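Local coordinates for cytosine deaminase (Klebsiella pneumoniae, PDB 4R85), which probably catalyses the hydrolytic deamination of cytosine and 5-methylcytosine at an iron(II) centre within an amidohydrolase barrel, at residues P55-D60 with L100-M105. Numbering follows the deposited sequence.
With FE2 (Fe (II) ion), chain H; 17E (5-methylcytosine), chain G.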
ATOM      1  N   PRO A  55      13.407 -11.348  -3.201  1.00 13.87           N
ATOM      2  CA  PRO A  55      14.851 -11.289  -3.441  1.00 15.00           C
ATOM      3  C   PRO A  55      15.621 -10.564  -2.347  1.00 13.97           C
ATOM      4  O   PRO A  55      16.840 -10.445  -2.471  1.00 14.09           O
ATOM      5  CB  PRO A  55      14.949 -10.487  -4.745  1.00 14.01           C
ATOM      6  CG  PRO A  55      13.763  -9.557  -4.677  1.00 14.43           C
ATOM      7  CD  PRO A  55      12.667 -10.341  -3.983  1.00 17.10           C
ATOM      8  N   HIS A  56      14.936 -10.078  -1.317  1.00 11.73           N
ATOM      9  CA  HIS A  56      15.605  -9.343  -0.251  1.00 10.18           C
ATOM     10  C   HIS A  56      14.760  -9.275   1.016  1.00 12.18           C
ATOM     11  O   HIS A  56      13.819  -8.476   1.112  1.00 12.98           O
ATOM     12  CB  HIS A  56      15.938  -7.921  -0.728  1.00 15.38           C
ATOM     13  CG  HIS A  56      16.836  -7.172   0.200  1.00 12.18           C
ATOM     14  ND1 HIS A  56      18.008  -6.579  -0.220  1.00 12.37           N
ATOM     15  CD2 HIS A  56      16.730  -6.908   1.525  1.00 14.55           C
ATOM     16  CE1 HIS A  56      18.589  -5.986   0.808  1.00 18.06           C
ATOM     17  NE2 HIS A  56      17.838  -6.182   1.877  1.00 16.90           N
ATOM     18  N   ILE A  57      15.118 -10.094   1.997  1.00 12.62           N
ATOM     19  CA  ILE A  57      14.441 -10.109   3.291  1.00 11.24           C
ATOM     20  C   ILE A  57      15.483 -10.445   4.349  1.00 16.24           C
ATOM     21  O   ILE A  57      16.505 -11.052   4.023  1.00 13.55           O
ATOM     22  CB  ILE A  57      13.289 -11.141   3.287  1.00 17.35           C
ATOM     23  CG1 ILE A  57      12.461 -11.060   4.573  1.00 22.09           C
ATOM     24  CG2 ILE A  57      13.822 -12.556   3.013  1.00 15.48           C
ATOM     25  CD1 ILE A  57      11.052 -11.639   4.415  1.00 18.25           C
ATOM     26  N   HIS A  58      15.255 -10.017   5.594  1.00 11.98           N
ATOM     27  CA  HIS A  58      16.160 -10.332   6.693  1.00 13.52           C
ATOM     28  C   HIS A  58      15.517 -11.348   7.617  1.00 13.29           C
ATOM     29  O   HIS A  58      14.889 -10.974   8.622  1.00 14.40           O
ATOM     30  CB  HIS A  58      16.498  -9.081   7.504  1.00 14.74           C
ATOM     31  CG  HIS A  58      17.224  -8.029   6.723  1.00 17.09           C
ATOM     32  ND1 HIS A  58      18.568  -7.780   6.883  1.00 14.72           N
ATOM     33  CD2 HIS A  58      16.786  -7.148   5.792  1.00 13.30           C
ATOM     34  CE1 HIS A  58      18.934  -6.798   6.081  1.00 13.16           C
ATOM     35  NE2 HIS A  58      17.871  -6.400   5.407  1.00 18.66           N
ATOM     36  N   LEU A  59      15.680 -12.626   7.293  1.00 13.37           N
ATOM     37  CA  LEU A  59      15.057 -13.697   8.077  1.00 15.01           C
ATOM     38  C   LEU A  59      15.648 -13.866   9.472  1.00 18.59           C
ATOM     39  O   LEU A  59      14.988 -14.400  10.361  1.00 17.97           O
ATOM     40  CB  LEU A  59      15.119 -15.031   7.329  1.00 19.03           C
ATOM     41  CG  LEU A  59      14.221 -15.112   6.100  1.00 18.41           C
ATOM     42  CD1 LEU A  59      14.334 -16.477   5.446  1.00 22.87           C
ATOM     43  CD2 LEU A  59      12.776 -14.795   6.489  1.00 18.37           C
ATOM     44  N   ASP A  60      16.883 -13.428   9.680  1.00 15.82           N
ATOM     45  CA  ASP A  60      17.460 -13.558  11.016  1.00 17.58           C
ATOM     46  C   ASP A  60      16.762 -12.640  12.020  1.00 18.48           C
ATOM     47  O   ASP A  60      16.627 -12.984  13.195  1.00 21.35           O
ATOM     48  CB  ASP A  60      18.988 -13.363  11.021  1.00 17.29           C
ATOM     49  CG  ASP A  60      19.424 -11.979  10.547  1.00 21.46           C
ATOM     50  OD1 ASP A  60      20.552 -11.580  10.910  1.00 18.58           O
ATOM     51  OD2 ASP A  60      18.664 -11.294   9.822  1.00 18.32           O
ATOM     52  N   LEU A 100      11.255 -19.993  10.123  1.00 18.18           N
ATOM     53  CA  LEU A 100      10.314 -20.954   9.564  1.00 19.60           C
ATOM     54  C   LEU A 100       8.898 -20.402   9.512  1.00 19.95           C
ATOM     55  O   LEU A 100       8.188 -20.620   8.539  1.00 19.76           O
ATOM     56  CB  LEU A 100      10.354 -22.270  10.340  1.00 23.81           C
ATOM     57  CG  LEU A 100      11.594 -23.112  10.042  1.00 25.24           C
ATOM     58  CD1 LEU A 100      11.579 -24.363  10.895  1.00 22.18           C
ATOM     59  CD2 LEU A 100      11.670 -23.457   8.551  1.00 25.86           C
ATOM     60  N   LYS A 101       8.494 -19.673  10.549  1.00 18.57           N
ATOM     61  CA  LYS A 101       7.179 -19.039  10.553  1.00 21.91           C
ATOM     62  C   LYS A 101       7.022 -18.028   9.417  1.00 20.70           C
ATOM     63  O   LYS A 101       5.986 -17.969   8.751  1.00 17.91           O
ATOM     64  CB  LYS A 101       6.924 -18.361  11.894  1.00 22.50           C
ATOM     65  CG  LYS A 101       5.621 -17.588  11.951  1.00 24.86           C
ATOM     66  CD  LYS A 101       5.237 -17.281  13.392  1.00 25.89           C
ATOM     67  CE  LYS A 101       4.090 -16.282  13.464  1.00 29.08           C
ATOM     68  NZ  LYS A 101       3.660 -16.082  14.884  1.00 36.81           N
ATOM     69  N   THR A 102       8.057 -17.229   9.197  1.00 15.07           N
ATOM     70  CA  THR A 102       8.009 -16.195   8.171  1.00 18.21           C
ATOM     71  C   THR A 102       8.084 -16.817   6.769  1.00 20.46           C
ATOM     72  O   THR A 102       7.429 -16.360   5.831  1.00 14.40           O
ATOM     73  CB  THR A 102       9.115 -15.151   8.412  1.00 15.27           C
ATOM     74  OG1 THR A 102       8.789 -14.402   9.589  1.00 18.89           O
ATOM     75  CG2 THR A 102       9.226 -14.177   7.246  1.00 13.97           C
ATOM     76  N   ILE A 103       8.860 -17.885   6.642  1.00 18.59           N
ATOM     77  CA  ILE A 103       8.878 -18.645   5.403  1.00 15.41           C
ATOM     78  C   ILE A 103       7.478 -19.204   5.097  1.00 15.22           C
ATOM     79  O   ILE A 103       7.036 -19.185   3.944  1.00 17.72           O
ATOM     80  CB  ILE A 103       9.936 -19.765   5.456  1.00 22.20           C
ATOM     81  CG1 ILE A 103      11.339 -19.155   5.334  1.00 17.70           C
ATOM     82  CG2 ILE A 103       9.701 -20.773   4.341  1.00 25.99           C
ATOM     83  CD1 ILE A 103      12.458 -20.126   5.642  1.00 17.58           C
ATOM     84  N   GLY A 104       6.783 -19.675   6.134  1.00 16.70           N
ATOM     85  CA  GLY A 104       5.396 -20.095   6.008  1.00 21.49           C
ATOM     86  C   GLY A 104       4.497 -19.014   5.433  1.00 26.12           C
ATOM     87  O   GLY A 104       3.682 -19.285   4.546  1.00 20.66           O
ATOM     88  N   MET A 105       4.655 -17.786   5.921  1.00 20.68           N
ATOM     89  CA  MET A 105       3.901 -16.646   5.396  1.00 15.65           C
ATOM     90  C   MET A 105       4.211 -16.403   3.930  1.00 18.12           C
ATOM     91  O   MET A 105       3.321 -16.042   3.157  1.00 17.14           O
ATOM     92  CB  MET A 105       4.246 -15.351   6.141  1.00 17.04           C
ATOM     93  CG  MET A 105       3.951 -15.319   7.628  1.00 22.81           C
ATOM     94  SD  MET A 105       4.368 -13.650   8.222  1.00 27.08           S
ATOM     95  CE  MET A 105       4.774 -14.036   9.924  1.00 27.49           C
TER
HETATM   96 FE   FE2 H 502      17.736  -4.841   3.689  1.00 19.40          FE
HETATM   97  N1  17E G 501      19.600  -3.487   8.270  1.00 12.92           N
HETATM   98  C2  17E G 501      19.855  -2.517   7.391  1.00 13.67           C
HETATM   99  O2  17E G 501      21.103  -1.951   7.356  1.00 13.81           O
HETATM  100  N3  17E G 501      18.922  -2.083   6.537  1.00 15.01           N
HETATM  101  C4  17E G 501      17.689  -2.616   6.549  1.00 19.47           C
HETATM  102  N4  17E G 501      16.701  -2.143   5.633  1.00 20.70           N
HETATM  103  C5  17E G 501      17.376  -3.636   7.450  1.00 13.49           C
HETATM  104  C6  17E G 501      18.380  -4.059   8.317  1.00 14.79           C
HETATM  105  CM5 17E G 501      16.010  -4.242   7.474  1.00 14.00           C
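CA of Leu-59 in segment 55-60 lies 7.5 Å from CA of Thr-102 on helix 92-108, the nearest CA pair of the two segments. Segment 55-60 carries the His-X-His metal motif of the amidohydrolase fold, a TIM-type barrel, and helix 92-108 packs against the outside of the barrel. Between the segments the contact is wholly apolar and buried. The two methyls of Leu-59 divide the work: CD2 meets CG2 of Thr-102 at 3.7 Å, while CD1 lies 4.0 Å from CG1 of Ile-103, whose side chain it crosses at roughly a right angle. CD1 of Ile-57 reaches the same threonine methyl, Thr-102 CG2, at 4.2 Å. That methyl stands anti to the backbone N of Thr-102 (chi1 -70° for OG1), which turns it toward Leu-59 and Ile-57, and the hydroxyl on the other branch is hydrogen-bonded to Thr-62 OG1. Ile-103 also rests on Val-134 of helix 126-137, and Ile-57 on Val-114 of the adjacent strand 111-119. Within the motif, Ile-57 turns toward the helix, whereas its neighbours His-56 and His-58 reach inward to the iron. Their NE2 atoms bind it, and His-209, His-241 and Asp-308 complete the site. The ring of His-56 is steadied from its far nitrogen, ND1, by a hydrogen bond with Ser-240 OG, which probably helps orient NE2 toward the metal. His-58 has a second role in the pocket: the methyl group of 5-methylcytosine sits over one face of its imidazole, offset toward the rim, with ligand CM5 3.4 Å from His-58 CD2.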